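Local structure of FKBP-type peptidyl-prolyl cis-trans isomerase FkpA (1Q6H) at residues A135-D138 against S139-V142; F156-S159 against Y160-G163. The protein catalyses the cis-trans isomerisation of proline peptide bonds in the periplasm of Escherichia coli, speeding protein folding, and also acts as a folding chaperone. All blocks are in the same frame, centred on the assembly; numbering follows the deposited sequence.

Contact 1. Residues A135-D138 against S139-V142; sequences APKD and SDTV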
# COMPACT_ATOMS: atom_id res chain seq x y z
N ALA A 135 -24.11 -37.59 26.59
CA ALA A 135 -23.43 -36.30 26.80
C ALA A 135 -22.30 -36.14 25.78
O ALA A 135 -21.52 -37.07 25.60
CB ALA A 135 -22.88 -36.22 28.20
N PRO A 136 -22.24 -34.99 25.09
CA PRO A 136 -21.11 -34.63 24.22
C PRO A 136 -19.77 -34.74 24.94
O PRO A 136 -19.65 -34.20 26.05
CB PRO A 136 -21.36 -33.14 23.93
CG PRO A 136 -22.80 -32.89 24.21
CD PRO A 136 -23.25 -33.94 25.15
N LYS A 137 -18.80 -35.40 24.32
CA LYS A 137 -17.46 -35.60 24.85
C LYS A 137 -16.44 -34.91 23.94
O LYS A 137 -16.74 -34.55 22.79
CB LYS A 137 -17.14 -37.08 24.94
CG LYS A 137 -17.62 -37.76 26.22
CD LYS A 137 -19.12 -37.95 26.22
CE LYS A 137 -19.59 -38.95 27.27
NZ LYS A 137 -20.95 -39.50 26.94
N ASP A 138 -15.24 -34.71 24.46
CA ASP A 138 -14.21 -33.95 23.73
C ASP A 138 -13.96 -34.27 22.25
O ASP A 138 -13.89 -33.37 21.40
CB ASP A 138 -12.88 -33.98 24.51
CG ASP A 138 -12.84 -32.92 25.62
OD1 ASP A 138 -13.77 -32.08 25.70
OD2 ASP A 138 -11.94 -32.86 26.46
N SER A 139 -13.83 -35.54 21.91
CA SER A 139 -13.54 -35.85 20.51
C SER A 139 -14.79 -35.94 19.62
O SER A 139 -14.66 -36.19 18.40
CB SER A 139 -12.77 -37.15 20.44
OG SER A 139 -13.61 -38.18 20.91
N ASP A 140 -15.97 -35.70 20.18
CA ASP A 140 -17.20 -35.78 19.40
C ASP A 140 -17.38 -34.63 18.44
O ASP A 140 -16.87 -33.53 18.68
CB ASP A 140 -18.44 -35.74 20.28
CG ASP A 140 -18.60 -36.97 21.15
OD1 ASP A 140 -18.03 -38.04 20.81
OD2 ASP A 140 -19.29 -36.92 22.19
N THR A 141 -18.17 -34.88 17.41
CA THR A 141 -18.63 -33.84 16.52
C THR A 141 -20.00 -33.39 16.99
O THR A 141 -20.87 -34.21 17.29
CB THR A 141 -18.71 -34.35 15.08
OG1 THR A 141 -17.42 -34.76 14.63
CG2 THR A 141 -19.08 -33.23 14.17
N VAL A 142 -20.21 -32.08 17.07
CA VAL A 142 -21.50 -31.55 17.43
C VAL A 142 -22.05 -30.74 16.28
O VAL A 142 -21.29 -30.14 15.50
CB VAL A 142 -21.45 -30.64 18.72
CG1 VAL A 142 -21.15 -31.45 20.00
CG2 VAL A 142 -20.46 -29.52 18.57
O HOH W 1 -20.97 -38.62 23.41
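The side chains of Lys137 and Asp140 lie side by side and point the same way, flanking the open end of a type I beta turn that runs from Lys137 to Asp140. At the turn's mouth Asp140 N donates to Lys137 O at 3.0 Å. The carboxylate of Asp140 then reaches back across the opening, and its OD2 accepts from Lys137 N at 2.7 Å. This second bond is fairly straight (161° at the hydrogen), although the N-H comes down on OD2 from above the carboxylate plane. CG of Asp140 stands anti to its own carbonyl carbon (chi1 -68°), a setting that leaves CG beside the backbone N and lets OD2 reach back to Lys137 N. Aspartate suits the place because its chain is just long enough for this reach, so that backbone and side chain of one residue both grip Lys137.

Lys137 brings its methylene CB to 3.5 Å from Asp140 OD2. Farther out its chain bends at chi2, and NZ stays 5.7 Å from that oxygen, too far for a salt bridge, though the opposite charges may still attract. A water donates to Asp140 OD2 at 2.7 Å, giving this oxygen a partner besides the backbone N-H. Asp138 and Ser139 fill the two corners of the turn, where small polar side chains fit an exposed bend; Asp138 OD1 is salt-bridged to Lys182.

Beyond the polar mouth of the turn the contact becomes apolar, with Pro136 CB 4.3 Å from Val142 CG1. Both side chains are buried against Leu220 of strand 214-223, and Val142 also meets Phe168 of strand 166-169. The turn thus leads the chain into strand 141-150, with Asp140 already paired through its backbone to Leu170.

Contact 2. Residues F156-S159 against Y160-G163; sequences FDNS and YTRG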
# COMPACT_ATOMS: atom_id res chain seq x y z
N PHE A 156 -23.19 -10.93 16.41
CA PHE A 156 -21.94 -11.08 15.68
C PHE A 156 -21.89 -12.37 14.83
O PHE A 156 -21.07 -12.47 13.91
CB PHE A 156 -20.74 -10.98 16.60
CG PHE A 156 -20.67 -12.05 17.67
CD1 PHE A 156 -20.14 -13.29 17.39
CD2 PHE A 156 -21.11 -11.80 18.95
CE1 PHE A 156 -20.06 -14.26 18.35
CE2 PHE A 156 -21.04 -12.78 19.91
CZ PHE A 156 -20.51 -14.00 19.62
N ASP A 157 -22.76 -13.33 15.12
CA ASP A 157 -22.80 -14.58 14.36
C ASP A 157 -24.18 -15.21 14.56
O ASP A 157 -24.74 -15.13 15.66
CB ASP A 157 -21.66 -15.49 14.80
CG ASP A 157 -21.47 -16.72 13.90
OD1 ASP A 157 -22.08 -16.85 12.82
OD2 ASP A 157 -20.62 -17.64 14.36
N ASN A 158 -24.73 -15.81 13.51
CA ASN A 158 -26.10 -16.36 13.54
C ASN A 158 -26.22 -17.46 12.49
O ASN A 158 -26.45 -17.18 11.31
CB ASN A 158 -27.11 -15.25 13.27
CG ASN A 158 -28.56 -15.70 13.36
OD1 ASN A 158 -28.89 -16.88 13.23
ND2 ASN A 158 -29.47 -14.72 13.57
N SER A 159 -26.08 -18.71 12.91
CA SER A 159 -26.09 -19.83 11.97
C SER A 159 -27.36 -19.96 11.14
O SER A 159 -27.32 -20.41 9.98
CB SER A 159 -25.87 -21.13 12.75
OG SER A 159 -27.00 -21.44 13.56
N TYR A 160 -28.49 -19.58 11.73
CA TYR A 160 -29.79 -19.74 11.12
C TYR A 160 -29.80 -19.02 9.80
O TYR A 160 -30.36 -19.49 8.80
CB TYR A 160 -30.90 -19.16 12.04
CG TYR A 160 -31.05 -19.84 13.40
CD1 TYR A 160 -31.85 -20.97 13.53
CD2 TYR A 160 -30.41 -19.36 14.54
CE1 TYR A 160 -31.99 -21.60 14.75
CE2 TYR A 160 -30.54 -19.99 15.77
CZ TYR A 160 -31.34 -21.11 15.86
OH TYR A 160 -31.52 -21.78 17.06
N THR A 161 -29.13 -17.88 9.78
CA THR A 161 -29.10 -17.10 8.57
C THR A 161 -28.32 -17.79 7.48
O THR A 161 -28.46 -17.41 6.31
CB THR A 161 -28.47 -15.73 8.81
OG1 THR A 161 -27.10 -15.91 9.14
CG2 THR A 161 -29.10 -15.01 10.00
N ARG A 162 -27.51 -18.78 7.83
CA ARG A 162 -26.73 -19.46 6.79
C ARG A 162 -27.54 -20.62 6.22
O ARG A 162 -27.16 -21.26 5.24
CB ARG A 162 -25.38 -19.93 7.34
CG ARG A 162 -24.38 -18.81 7.53
CD ARG A 162 -23.00 -19.30 7.95
NE ARG A 162 -23.02 -19.98 9.24
CZ ARG A 162 -22.68 -19.44 10.40
NH1 ARG A 162 -22.27 -18.18 10.47
NH2 ARG A 162 -22.77 -20.17 11.50
N GLY A 163 -28.69 -20.86 6.83
CA GLY A 163 -29.60 -21.89 6.35
C GLY A 163 -29.20 -23.29 6.75
O GLY A 163 -29.85 -24.26 6.35
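Arg162 NH1 and Asp157 OD1 form a salt bridge of 2.7 Å, fairly straight at 161°. The bond uses the syn lone pair of OD1 and lies close to the guanidinium plane, while the two flat groups are turned 51° against each other. OD2 of the same aspartate, and NH2 of the arginine, both bond to the hydroxyl of Tyr146 on strand 141-150. Replacing Asp157 with alanine would probably leave NH1 without its mate, strip Tyr146 of one partner and leave the guanidinium, still tied to Tyr146 through NH2, freer to turn.

Next along the chain, Asn158 O accepts twice from Thr161, from N and, at 2.6 Å, from OG1; the N-H is common to almost any residue, but the hydroxyl is what threonine adds. Arg162 N bonds to Ser159 O at 2.7 Å, continuing the tight bend after the strand.

Packing surrounds these bonds. Arg162, bent at chi3 (-63°), turns back to lay a guanidinium face over Ser159, with NH2 3.4 Å from its CA. Thr161 CG2 rests 3.5 Å from CG of the Asn158 amide, whose OD1 meets the edge of the Tyr160 ring near CD2, the planes almost perpendicular. Gly163, with positive phi, suits the end of the bend.

Tyrosine, aspartate and arginine so linked recur beside the prolyl pocket of FKBP domains; here too the network probably holds the aspartate in place in the pocket wall.

In the fold
Contact 1 closes before contact 2 opens, and both belong to the FKBP-type isomerase domain. Their centres are 22 Å apart and their nearest atoms about 10 Å, so they do not touch. Strand 141-150 joins them: 135-142 leads into its start, while 156-163 follows strand 155-158, its antiparallel neighbour in the same curled sheet, and bends away toward strand 166-169, which also pairs with 141-150. One contact therefore shapes the entry to this strand, and the other the exit from its partner. By family resemblance, contact 2 probably lies beside the substrate pocket, whereas contact 1 is structural packing at another part of the sheet.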